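Probable dipeptidase (Pseudomonas aeruginosa, PDB 3B40) probably acts as a metal-dependent dipeptidase of peptidase family M19, the membrane dipeptidase family. Local coordinates at residues 28-33 with 360-365; 114-119 with 402-407; 189-194 with 212-217; 239-244 with 271-276. The protein carries 11 engineered substitutions. All blocks are in the same frame, centred on the assembly; numbering follows the deposited sequence.

Contact 1: 28-33 with 360-365; sequences RITVPL and FNDGGG. Engineered in segment 28-33: Val31 (natural residue Ile), Leu33 (natural residue Pro).
Phe360 meets the end of strand 25-29 through both its backbone and its CB. Its carbonyl O accepts the backbone N-H of Thr30 at 3.0 Å between Thr30 N and Phe360 O, nearly straight at 173° at the hydrogen. A water accepts from Thr30 OG1 at 2.7 Å and donates to Phe360 O at 2.9 Å. Phe360 CB lies alongside the Ile29 side chain, CG2 to CB 4.0 Å, while its ring meets Trp369 edge-to-face. The contact brings together the ends of the first and last strands of the M19 TIM-barrel fold in chain order: residues 28-33 run out of strand 25-29, and the loop holding 360-365 comes after strand 354-357. Asn361 is next, at positive phi, its CG anti to its carbonyl carbon (chi1 -65°). That torsion brings ND2 within 3.0 Å of Thr30 O, which lies close to the Asn361 amide plane, and ND2 meets the Thr30 carbonyl nearly head-on. Pro32 CG packs 3.8 Å from the same ND2. Asp362 then sets CB 3.4 Å from Thr30 OG1, and its carboxylate plane stands 75° from the Arg28 guanidinium. Their salt bridge is long, 3.9 Å from Arg28 NH2 to Asp362 OD2; two waters span it through weak bonds to OD2, which Tyr165 also holds.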
loop_
_atom_site.group_PDB
_atom_site.type_symbol
_atom_site.label_atom_id
_atom_site.label_comp_id
_atom_site.label_asym_id
_atom_site.label_seq_id
_atom_site.Cartn_x
_atom_site.Cartn_y
_atom_site.Cartn_z
ATOM N N ARG A 28 -3.639 1.777 -3.433
ATOM C CA ARG A 28 -3.628 0.945 -2.223
ATOM C C ARG A 28 -4.799 1.182 -1.250
ATOM O O ARG A 28 -4.777 2.091 -0.429
ATOM C CB ARG A 28 -2.263 1.041 -1.514
ATOM C CG ARG A 28 -2.181 0.288 -0.198
ATOM C CD ARG A 28 -1.945 -1.188 -0.430
ATOM N NE ARG A 28 -1.747 -1.870 0.854
ATOM C CZ ARG A 28 -2.394 -2.975 1.225
ATOM N NH1 ARG A 28 -3.292 -3.550 0.403
ATOM N NH2 ARG A 28 -2.133 -3.489 2.422
ATOM N N ILE A 29 -5.824 0.358 -1.398
ATOM C CA ILE A 29 -6.928 0.247 -0.460
ATOM C C ILE A 29 -7.134 -1.226 -0.105
ATOM O O ILE A 29 -7.093 -2.119 -0.962
ATOM C CB ILE A 29 -8.258 0.869 -1.009
ATOM C CG1 ILE A 29 -8.018 2.315 -1.439
ATOM C CG2 ILE A 29 -9.435 0.743 0.049
ATOM C CD1 ILE A 29 -9.228 3.021 -2.062
ATOM N N THR A 30 -7.288 -1.471 1.185
ATOM C CA THR A 30 -7.453 -2.825 1.671
ATOM C C THR A 30 -8.905 -3.201 1.577
ATOM O O THR A 30 -9.793 -2.363 1.813
ATOM C CB THR A 30 -6.953 -2.953 3.133
ATOM O OG1 THR A 30 -5.544 -2.852 3.127
ATOM C CG2 THR A 30 -7.360 -4.284 3.784
ATOM N N VAL A 31 -9.145 -4.457 1.217
ATOM C CA VAL A 31 -10.495 -5.062 1.271
ATOM C C VAL A 31 -10.687 -5.730 2.655
ATOM O O VAL A 31 -9.984 -6.709 2.974
ATOM C CB VAL A 31 -10.664 -6.147 0.152
ATOM C CG1 VAL A 31 -12.116 -6.711 0.116
ATOM C CG2 VAL A 31 -10.230 -5.628 -1.215
ATOM N N PRO A 32 -11.636 -5.208 3.482
ATOM C CA PRO A 32 -12.009 -5.806 4.776
ATOM C C PRO A 32 -12.653 -7.160 4.519
ATOM O O PRO A 32 -13.441 -7.305 3.569
ATOM C CB PRO A 32 -13.059 -4.817 5.335
ATOM C CG PRO A 32 -12.801 -3.520 4.580
ATOM C CD PRO A 32 -12.440 -4.006 3.199
ATOM N N LEU A 33 -12.324 -8.153 5.332
ATOM C CA LEU A 33 -12.859 -9.494 5.089
ATOM C C LEU A 33 -14.406 -9.589 5.139
ATOM O O LEU A 33 -14.994 -10.524 4.617
ATOM C CB LEU A 33 -12.221 -10.497 6.061
ATOM C CG LEU A 33 -10.755 -10.750 5.709
ATOM C CD1 LEU A 33 -9.959 -11.283 6.920
ATOM C CD2 LEU A 33 -10.690 -11.700 4.514
ATOM N N PHE A 360 -5.859 3.219 2.739
ATOM C CA PHE A 360 -7.168 3.182 3.372
ATOM C C PHE A 360 -7.468 1.752 3.832
ATOM O O PHE A 360 -7.062 0.788 3.190
ATOM C CB PHE A 360 -8.282 3.733 2.448
ATOM C CG PHE A 360 -8.372 5.274 2.389
ATOM C CD1 PHE A 360 -8.056 6.071 3.495
ATOM C CD2 PHE A 360 -8.767 5.903 1.208
ATOM C CE1 PHE A 360 -8.127 7.456 3.428
ATOM C CE2 PHE A 360 -8.852 7.285 1.130
ATOM C CZ PHE A 360 -8.513 8.072 2.237
ATOM N N ASN A 361 -8.216 1.632 4.930
ATOM C CA ASN A 361 -8.588 0.337 5.552
ATOM C C ASN A 361 -7.409 -0.487 6.098
ATOM O O ASN A 361 -7.609 -1.607 6.537
ATOM C CB ASN A 361 -9.495 -0.546 4.652
ATOM C CG ASN A 361 -10.869 0.068 4.380
ATOM O OD1 ASN A 361 -11.446 0.815 5.206
ATOM N ND2 ASN A 361 -11.405 -0.241 3.213
ATOM N N ASP A 362 -6.191 0.058 6.081
ATOM C CA ASP A 362 -5.111 -0.551 6.847
ATOM C C ASP A 362 -4.350 0.541 7.599
ATOM O O ASP A 362 -3.149 0.456 7.746
ATOM C CB ASP A 362 -4.197 -1.440 5.969
ATOM C CG ASP A 362 -3.320 -2.423 6.797
ATOM O OD1 ASP A 362 -3.686 -2.803 7.928
ATOM O OD2 ASP A 362 -2.236 -2.824 6.306
ATOM N N GLY A 363 -5.063 1.591 8.051
ATOM C CA GLY A 363 -4.460 2.643 8.889
ATOM C C GLY A 363 -4.138 3.978 8.224
ATOM O O GLY A 363 -3.743 4.927 8.905
ATOM N N GLY A 364 -4.303 4.054 6.900
ATOM C CA GLY A 364 -3.982 5.247 6.155
ATOM C C GLY A 364 -5.087 6.294 6.187
ATOM O O GLY A 364 -6.191 6.054 6.687
ATOM N N GLY A 365 -4.805 7.439 5.585
ATOM C CA GLY A 365 -5.681 8.598 5.687
ATOM C C GLY A 365 -4.921 9.615 6.491
ATOM O O GLY A 365 -4.246 9.275 7.475
HETATM O O HOH W 1 -0.189 -1.758 3.861
HETATM O O HOH W 2 -3.095 -5.359 4.498
HETATM O O HOH W 3 -4.472 -0.462 2.598
#

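Contact 2: 114-119 with 402-407; sequences GIAYSP and RAWGEV
Trp404 reaches out from helix 389-409 and lays one face of its indole against the backbone turn at Ser118 and Pro119. Its CG is anti to the backbone N (chi1 -173°), which carries the ring away from the helix and across the start of helix 119-127. The tight part is this face. Pro119 CD stands 3.7 Å from the centroid of the five-membered ring and 14° off its normal, a CH-pi contact, while Ser118 C lies over the rim of the indole and Ser118 N approaches Trp404 CZ2 at 3.4 Å. Beside it, Pro119 CG comes to 3.7 Å from Gly405 N, where the helix offers backbone in place of a side chain. Pro119 opens helix 119-127 in the M19 TIM-barrel fold, and Ser118 is its N-cap, with OG accepting Asp121 N; the indole therefore packs on a helix start just beyond strand 113-115. Toward Ala116 the contact thins. Ala116 O lies at the indole edge, in its plane, and Ala116 CB is 3.9 Å from Trp404 CH2. Tyr117 marks the solvent side: its CB points away from the helix and stays 5.9 Å from Trp404 CZ2, although the Tyr117 carbonyl O is held by Gln408 and Arg159.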
loop_
_atom_site.group_PDB
_atom_site.type_symbol
_atom_site.label_atom_id
_atom_site.label_comp_id
_atom_site.label_asym_id
_atom_site.label_seq_id
_atom_site.Cartn_x
_atom_site.Cartn_y
_atom_site.Cartn_z
ATOM N N GLY A 114 -16.620 -2.378 -12.278
ATOM C CA GLY A 114 -15.956 -3.430 -13.053
ATOM C C GLY A 114 -14.510 -3.686 -12.604
ATOM O O GLY A 114 -13.923 -2.890 -11.884
ATOM N N ILE A 115 -13.917 -4.769 -13.093
ATOM C CA ILE A 115 -12.487 -5.005 -12.889
ATOM C C ILE A 115 -11.744 -4.678 -14.185
ATOM O O ILE A 115 -12.131 -5.138 -15.257
ATOM C CB ILE A 115 -12.199 -6.453 -12.407
ATOM C CG1 ILE A 115 -12.897 -6.704 -11.067
ATOM C CG2 ILE A 115 -10.683 -6.688 -12.221
ATOM C CD1 ILE A 115 -12.924 -8.207 -10.631
ATOM N N ALA A 116 -10.710 -3.848 -14.078
ATOM C CA ALA A 116 -9.831 -3.498 -15.196
ATOM C C ALA A 116 -8.664 -4.482 -15.344
ATOM O O ALA A 116 -7.895 -4.695 -14.396
ATOM C CB ALA A 116 -9.296 -2.102 -14.983
ATOM N N TYR A 117 -8.548 -5.078 -16.526
ATOM C CA TYR A 117 -7.466 -6.008 -16.836
ATOM C C TYR A 117 -6.329 -5.348 -17.608
ATOM O O TYR A 117 -5.326 -6.007 -17.895
ATOM C CB TYR A 117 -7.994 -7.272 -17.549
ATOM C CG TYR A 117 -9.091 -7.925 -16.754
ATOM C CD1 TYR A 117 -8.793 -8.647 -15.604
ATOM C CD2 TYR A 117 -10.432 -7.780 -17.113
ATOM C CE1 TYR A 117 -9.796 -9.225 -14.835
ATOM C CE2 TYR A 117 -11.452 -8.370 -16.345
ATOM C CZ TYR A 117 -11.114 -9.085 -15.219
ATOM O OH TYR A 117 -12.077 -9.683 -14.438
ATOM N N SER A 118 -6.471 -4.044 -17.881
ATOM C CA SER A 118 -5.452 -3.252 -18.576
ATOM C C SER A 118 -5.736 -1.750 -18.381
ATOM O O SER A 118 -6.834 -1.368 -17.966
ATOM C CB SER A 118 -5.486 -3.569 -20.074
ATOM O OG SER A 118 -6.741 -3.195 -20.613
ATOM N N PRO A 119 -4.750 -0.890 -18.675
ATOM C CA PRO A 119 -5.053 0.548 -18.587
ATOM C C PRO A 119 -6.200 0.954 -19.533
ATOM O O PRO A 119 -7.001 1.828 -19.180
ATOM C CB PRO A 119 -3.719 1.216 -18.921
ATOM C CG PRO A 119 -2.855 0.152 -19.501
ATOM C CD PRO A 119 -3.351 -1.154 -19.066
ATOM N N ARG A 402 0.440 4.664 -17.596
ATOM C CA ARG A 402 1.537 4.545 -18.598
ATOM C C ARG A 402 2.410 3.340 -18.258
ATOM O O ARG A 402 2.678 2.463 -19.104
ATOM C CB ARG A 402 2.429 5.801 -18.610
ATOM C CG ARG A 402 3.656 5.769 -19.611
ATOM C CD ARG A 402 4.770 6.739 -19.186
ATOM N NE ARG A 402 5.442 6.316 -17.939
ATOM C CZ ARG A 402 5.496 7.014 -16.795
ATOM N NH1 ARG A 402 6.143 6.506 -15.746
ATOM N NH2 ARG A 402 4.904 8.204 -16.675
ATOM N N ALA A 403 2.874 3.309 -17.018
ATOM C CA ALA A 403 3.772 2.219 -16.579
ATOM C C ALA A 403 3.085 0.859 -16.727
ATOM O O ALA A 403 3.704 -0.112 -17.147
ATOM C CB ALA A 403 4.207 2.444 -15.132
ATOM N N TRP A 404 1.803 0.794 -16.364
ATOM C CA TRP A 404 1.029 -0.435 -16.515
ATOM C C TRP A 404 1.017 -0.874 -17.967
ATOM O O TRP A 404 1.184 -2.064 -18.256
ATOM C CB TRP A 404 -0.400 -0.242 -15.973
ATOM C CG TRP A 404 -1.313 -1.438 -15.892
ATOM C CD1 TRP A 404 -1.005 -2.755 -16.116
ATOM C CD2 TRP A 404 -2.708 -1.410 -15.520
ATOM N NE1 TRP A 404 -2.127 -3.540 -15.939
ATOM C CE2 TRP A 404 -3.180 -2.743 -15.564
ATOM C CE3 TRP A 404 -3.595 -0.387 -15.174
ATOM C CZ2 TRP A 404 -4.507 -3.079 -15.275
ATOM C CZ3 TRP A 404 -4.939 -0.720 -14.869
ATOM C CH2 TRP A 404 -5.376 -2.056 -14.944
ATOM N N GLY A 405 0.809 0.068 -18.888
ATOM C CA GLY A 405 0.806 -0.290 -20.288
ATOM C C GLY A 405 2.145 -0.865 -20.724
ATOM O O GLY A 405 2.176 -1.836 -21.490
ATOM N N GLU A 406 3.246 -0.257 -20.258
ATOM C CA GLU A 406 4.608 -0.712 -20.628
ATOM C C GLU A 406 4.933 -2.111 -20.094
ATOM O O GLU A 406 5.475 -2.957 -20.816
ATOM C CB GLU A 406 5.669 0.319 -20.193
ATOM C CG GLU A 406 5.707 1.525 -21.097
ATOM C CD GLU A 406 5.945 1.134 -22.572
ATOM O OE1 GLU A 406 6.930 0.383 -22.836
ATOM O OE2 GLU A 406 5.134 1.563 -23.450
ATOM N N VAL A 407 4.594 -2.354 -18.834
ATOM C CA VAL A 407 4.615 -3.702 -18.257
ATOM C C VAL A 407 3.897 -4.781 -19.112
ATOM O O VAL A 407 4.453 -5.855 -19.392
ATOM C CB VAL A 407 3.989 -3.701 -16.825
ATOM C CG1 VAL A 407 3.792 -5.142 -16.349
ATOM C CG2 VAL A 407 4.844 -2.934 -15.901
#

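Contact 3: 189-194 with 212-217; sequences GGLSPL and SQMSTK
Gly190 and Lys217 bring the backbones closest, their CA atoms 4.5 Å apart, where the glycine passes the first turn of helix 216-225. Its backbone angles (phi 124°, psi -109°) would jam a CB against the carbonyl O of Gly189, and Lys217 O would crowd it too. Gly190 CA sits 3.8 Å from Lys217 CB, which also touches Gly189 O at 3.7 Å; the aliphatic chain continues past that oxygen before the amine leads away from the loop. Further in, Leu191 and Met214 meet at their ends, Leu191 CD2 3.7 Å from Met214 CE. The methionine chain, extended at chi2, bends at chi3 (78°), and this last turn places the terminal methyl beside the leucine. Ser215 OG lies 4.3 Å from Gly190 CA and caps a backbone N of helix 216-225. Ser192 OG likewise accepts Gly195 N, so each segment runs into a helix of the M19 TIM-barrel fold, one before strand 208-210 and one after it. No hydrogen bond joins the segments directly. They touch by van der Waals packing, while the polar ties run through Gln221, whose side chain takes Gly189 O and Leu191 N, and through Asp173, bonded to the backbones of Gly190 and Ser215.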
loop_
_atom_site.group_PDB
_atom_site.type_symbol
_atom_site.label_atom_id
_atom_site.label_comp_id
_atom_site.label_asym_id
_atom_site.label_seq_id
_atom_site.Cartn_x
_atom_site.Cartn_y
_atom_site.Cartn_z
ATOM N N GLY A 189 19.070 -12.319 2.385
ATOM C CA GLY A 189 19.915 -11.409 1.595
ATOM C C GLY A 189 19.203 -10.694 0.436
ATOM O O GLY A 189 19.842 -10.237 -0.525
ATOM N N GLY A 190 17.883 -10.558 0.536
ATOM C CA GLY A 190 17.082 -9.901 -0.522
ATOM C C GLY A 190 16.012 -10.875 -0.972
ATOM O O GLY A 190 15.095 -11.173 -0.194
ATOM N N LEU A 191 16.165 -11.406 -2.193
ATOM C CA LEU A 191 15.334 -12.511 -2.713
ATOM C C LEU A 191 15.960 -13.924 -2.587
ATOM O O LEU A 191 17.179 -14.087 -2.702
ATOM C CB LEU A 191 14.997 -12.268 -4.171
ATOM C CG LEU A 191 14.396 -10.900 -4.534
ATOM C CD1 LEU A 191 14.359 -10.798 -6.016
ATOM C CD2 LEU A 191 12.988 -10.753 -3.987
ATOM N N SER A 192 15.107 -14.939 -2.378
ATOM C CA SER A 192 15.536 -16.336 -2.460
ATOM C C SER A 192 15.667 -16.686 -3.939
ATOM O O SER A 192 15.261 -15.886 -4.806
ATOM C CB SER A 192 14.524 -17.258 -1.763
ATOM O OG SER A 192 13.265 -17.294 -2.447
ATOM N N PRO A 193 16.234 -17.868 -4.253
ATOM C CA PRO A 193 16.210 -18.299 -5.656
ATOM C C PRO A 193 14.794 -18.334 -6.288
ATOM O O PRO A 193 14.624 -17.935 -7.436
ATOM C CB PRO A 193 16.873 -19.684 -5.591
ATOM C CG PRO A 193 17.849 -19.521 -4.422
ATOM C CD PRO A 193 16.994 -18.822 -3.408
ATOM N N LEU A 194 13.787 -18.780 -5.537
ATOM C CA LEU A 194 12.422 -18.774 -6.065
ATOM C C LEU A 194 11.871 -17.331 -6.238
ATOM O O LEU A 194 11.177 -17.052 -7.228
ATOM C CB LEU A 194 11.506 -19.687 -5.233
ATOM C CG LEU A 194 11.210 -21.125 -5.724
ATOM C CD1 LEU A 194 12.442 -21.920 -6.149
ATOM C CD2 LEU A 194 10.437 -21.922 -4.675
ATOM N N SER A 212 6.762 -1.918 -2.676
ATOM C CA SER A 212 6.430 -1.381 -1.343
ATOM C C SER A 212 6.425 -2.551 -0.352
ATOM O O SER A 212 5.903 -3.602 -0.695
ATOM C CB SER A 212 5.066 -0.677 -1.344
ATOM O OG SER A 212 5.161 0.596 -1.969
ATOM N N GLN A 213 7.042 -2.359 0.831
ATOM C CA GLN A 213 7.100 -3.342 1.945
ATOM C C GLN A 213 8.347 -4.263 1.919
ATOM O O GLN A 213 8.710 -4.864 2.932
ATOM C CB GLN A 213 5.818 -4.188 2.058
ATOM C CG GLN A 213 4.437 -3.423 2.163
ATOM C CD GLN A 213 3.881 -3.260 3.557
ATOM O OE1 GLN A 213 4.480 -3.708 4.539
ATOM N NE2 GLN A 213 2.684 -2.608 3.664
ATOM N N MET A 214 8.965 -4.396 0.744
ATOM C CA MET A 214 10.134 -5.239 0.521
ATOM C C MET A 214 11.381 -4.600 1.147
ATOM O O MET A 214 11.516 -3.388 1.138
ATOM C CB MET A 214 10.364 -5.380 -1.001
ATOM C CG MET A 214 9.301 -6.275 -1.719
ATOM S SD MET A 214 9.527 -6.541 -3.515
ATOM C CE MET A 214 10.815 -7.764 -3.573
ATOM N N SER A 215 12.306 -5.416 1.657
ATOM C CA SER A 215 13.601 -4.931 2.144
ATOM C C SER A 215 14.366 -4.198 1.016
ATOM O O SER A 215 14.043 -4.345 -0.193
ATOM C CB SER A 215 14.431 -6.105 2.694
ATOM O OG SER A 215 15.060 -6.783 1.635
ATOM N N THR A 216 15.353 -3.402 1.398
ATOM C CA THR A 216 16.182 -2.674 0.431
ATOM C C THR A 216 16.942 -3.571 -0.525
ATOM O O THR A 216 16.959 -3.310 -1.731
ATOM C CB THR A 216 17.141 -1.701 1.127
ATOM O OG1 THR A 216 16.338 -0.684 1.752
ATOM C CG2 THR A 216 18.099 -1.022 0.093
ATOM N N LYS A 217 17.547 -4.629 -0.001
ATOM C CA LYS A 217 18.245 -5.587 -0.860
ATOM C C LYS A 217 17.340 -6.305 -1.844
ATOM O O LYS A 217 17.768 -6.608 -2.959
ATOM C CB LYS A 217 19.000 -6.622 -0.029
ATOM C CG LYS A 217 20.271 -6.063 0.599
ATOM C CD LYS A 217 20.803 -7.049 1.657
ATOM C CE LYS A 217 21.888 -6.391 2.522
ATOM N NZ LYS A 217 23.014 -5.873 1.678
#

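Contact 4: 239-244 with 271-276; sequences ALVDIK and LRPLSK
Leu240 sets CD2 3.7 Å from the carbonyl O of Leu271, so an apolar branch rests on a backbone oxygen. Its CG is anti to its carbonyl carbon (chi1 -74°), directing the branch to Leu271, at the short helix 268-271. The carbonyl O of Leu240 meets Pro273 instead, 3.7 Å from its CG. Val241 follows and makes the closer approach through a single methyl. CG2, anti to the carbonyl carbon while CG1 is anti to the backbone N (chi1 177°), lies 3.5 Å from Arg272 C, 3.5 Å from Pro273 N and 3.7 Å from Pro273 CD. That methyl thus sits against the Arg272-Pro273 peptide junction and the start of the proline ring. No hydrogen bond links the segments, which meet by van der Waals contact. Beyond Val241 the chain turns at Asp242, the centre of an inverse gamma turn, and moves off. Of the neighbours, helix 335-349 packs on both segments, with Ala341 touching Leu240 and Leu271, and Glu337 forming a salt bridge with Arg272. The loop 239-244 links strand 230-235 to helix 249-257, while 271-276 joins helix 268-271 to helix 276-288, which Leu274 meets at Leu279 and Leu282.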
loop_
_atom_site.group_PDB
_atom_site.type_symbol
_atom_site.label_atom_id
_atom_site.label_comp_id
_atom_site.label_asym_id
_atom_site.label_seq_id
_atom_site.Cartn_x
_atom_site.Cartn_y
_atom_site.Cartn_z
ATOM N N ALA A 239 13.428 10.965 3.758
ATOM C CA ALA A 239 13.727 12.365 4.043
ATOM C C ALA A 239 12.683 12.970 4.984
ATOM O O ALA A 239 12.987 13.876 5.711
ATOM C CB ALA A 239 13.786 13.156 2.775
ATOM N N LEU A 240 11.457 12.455 4.940
ATOM C CA LEU A 240 10.414 12.837 5.890
ATOM C C LEU A 240 10.469 12.098 7.225
ATOM O O LEU A 240 10.418 12.715 8.278
ATOM C CB LEU A 240 9.018 12.728 5.265
ATOM C CG LEU A 240 8.791 13.901 4.271
ATOM C CD1 LEU A 240 9.356 13.565 2.874
ATOM C CD2 LEU A 240 7.319 14.316 4.204
ATOM N N VAL A 241 10.532 10.778 7.175
ATOM C CA VAL A 241 10.595 9.960 8.381
ATOM C C VAL A 241 11.599 8.879 8.028
ATOM O O VAL A 241 11.497 8.185 6.983
ATOM C CB VAL A 241 9.229 9.356 8.768
ATOM C CG1 VAL A 241 9.356 8.423 10.008
ATOM C CG2 VAL A 241 8.196 10.468 9.044
ATOM N N ASP A 242 12.610 8.791 8.870
ATOM C CA ASP A 242 13.737 7.930 8.601
ATOM C C ASP A 242 13.466 6.561 9.224
ATOM O O ASP A 242 13.902 6.245 10.322
ATOM C CB ASP A 242 15.030 8.605 9.099
ATOM C CG ASP A 242 16.289 7.902 8.605
ATOM O OD1 ASP A 242 16.243 7.162 7.596
ATOM O OD2 ASP A 242 17.329 8.064 9.263
ATOM N N ILE A 243 12.714 5.743 8.492
ATOM C CA ILE A 243 12.335 4.420 8.922
ATOM C C ILE A 243 12.615 3.514 7.725
ATOM O O ILE A 243 12.589 3.977 6.583
ATOM C CB ILE A 243 10.825 4.344 9.367
ATOM C CG1 ILE A 243 9.897 4.940 8.310
ATOM C CG2 ILE A 243 10.606 5.021 10.730
ATOM C CD1 ILE A 243 8.330 4.703 8.611
ATOM N N LYS A 244 12.902 2.244 7.986
ATOM C CA LYS A 244 13.215 1.249 6.934
ATOM C C LYS A 244 12.074 1.008 5.973
ATOM O O LYS A 244 12.325 0.730 4.804
ATOM C CB LYS A 244 13.684 -0.063 7.573
ATOM C CG LYS A 244 15.003 0.169 8.282
ATOM C CD LYS A 244 15.639 -1.019 8.932
ATOM C CE LYS A 244 16.922 -0.454 9.616
ATOM N NZ LYS A 244 17.803 -1.479 10.227
ATOM N N LEU A 271 4.894 9.979 7.426
ATOM C CA LEU A 271 4.960 11.341 6.887
ATOM C C LEU A 271 5.395 12.377 7.914
ATOM O O LEU A 271 5.999 13.385 7.565
ATOM C CB LEU A 271 3.608 11.760 6.295
ATOM C CG LEU A 271 3.086 10.971 5.094
ATOM C CD1 LEU A 271 1.596 11.312 4.855
ATOM C CD2 LEU A 271 3.938 11.215 3.841
ATOM N N ARG A 272 5.031 12.143 9.171
ATOM C CA ARG A 272 5.472 12.972 10.286
ATOM C C ARG A 272 6.127 12.107 11.378
ATOM O O ARG A 272 5.493 11.157 11.843
ATOM C CB ARG A 272 4.272 13.695 10.884
ATOM C CG ARG A 272 4.635 14.590 12.054
ATOM C CD ARG A 272 3.396 15.130 12.750
ATOM N NE ARG A 272 2.766 16.180 11.975
ATOM C CZ ARG A 272 1.633 16.778 12.322
ATOM N NH1 ARG A 272 1.027 16.409 13.438
ATOM N NH2 ARG A 272 1.097 17.730 11.548
ATOM N N PRO A 273 7.373 12.441 11.794
ATOM C CA PRO A 273 8.035 11.754 12.917
ATOM C C PRO A 273 7.211 11.890 14.217
ATOM O O PRO A 273 6.621 12.930 14.446
ATOM C CB PRO A 273 9.381 12.487 13.070
ATOM C CG PRO A 273 9.554 13.311 11.838
ATOM C CD PRO A 273 8.220 13.487 11.183
ATOM N N LEU A 274 7.166 10.848 15.039
ATOM C CA LEU A 274 6.381 10.875 16.271
ATOM C C LEU A 274 6.809 12.031 17.170
ATOM O O LEU A 274 8.012 12.280 17.354
ATOM C CB LEU A 274 6.518 9.551 17.031
ATOM C CG LEU A 274 5.995 8.275 16.344
ATOM C CD1 LEU A 274 6.314 7.041 17.198
ATOM C CD2 LEU A 274 4.507 8.314 16.036
ATOM N N SER A 275 5.819 12.754 17.690
ATOM C CA SER A 275 6.042 13.874 18.611
ATOM C C SER A 275 6.635 13.391 19.926
ATOM O O SER A 275 6.450 12.232 20.309
ATOM C CB SER A 275 4.737 14.615 18.881
ATOM O OG SER A 275 3.809 13.768 19.537
ATOM N N LYS A 276 7.347 14.282 20.617
ATOM C CA LYS A 276 8.000 13.927 21.888
ATOM C C LYS A 276 7.067 13.325 22.952
ATOM O O LYS A 276 7.439 12.330 23.605
ATOM C CB LYS A 276 8.828 15.101 22.452
ATOM C CG LYS A 276 9.828 14.686 23.527
ATOM C CD LYS A 276 10.705 13.533 23.028
ATOM C CE LYS A 276 12.071 13.507 23.721
ATOM N NZ LYS A 276 12.029 12.791 25.016
#

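In the fold
Contact 1 lies nearest the centre of the chain, about 8 Å from it, and brings the end of the first barrel strand to the loop after the last. Contact 2 shares its sheet, with centres about 21 Å apart, and their segments alternate along the chain. Contacts 3 and 4 are both nested within the loop closed by contact 1, and come in series, nearest atoms about 5 Å apart. Contacts 2 and 4 are on opposite sides of the chain's centre, centres about 33 Å apart. Tyr165 bonds Asp362 of contact 1 and touches Gln213 in segment 212-217 of contact 3. None of the four contacts includes His14, Asp389, Asp89 or His93, which bind calcium, or Glu17 and Glu20, which bind cadmium.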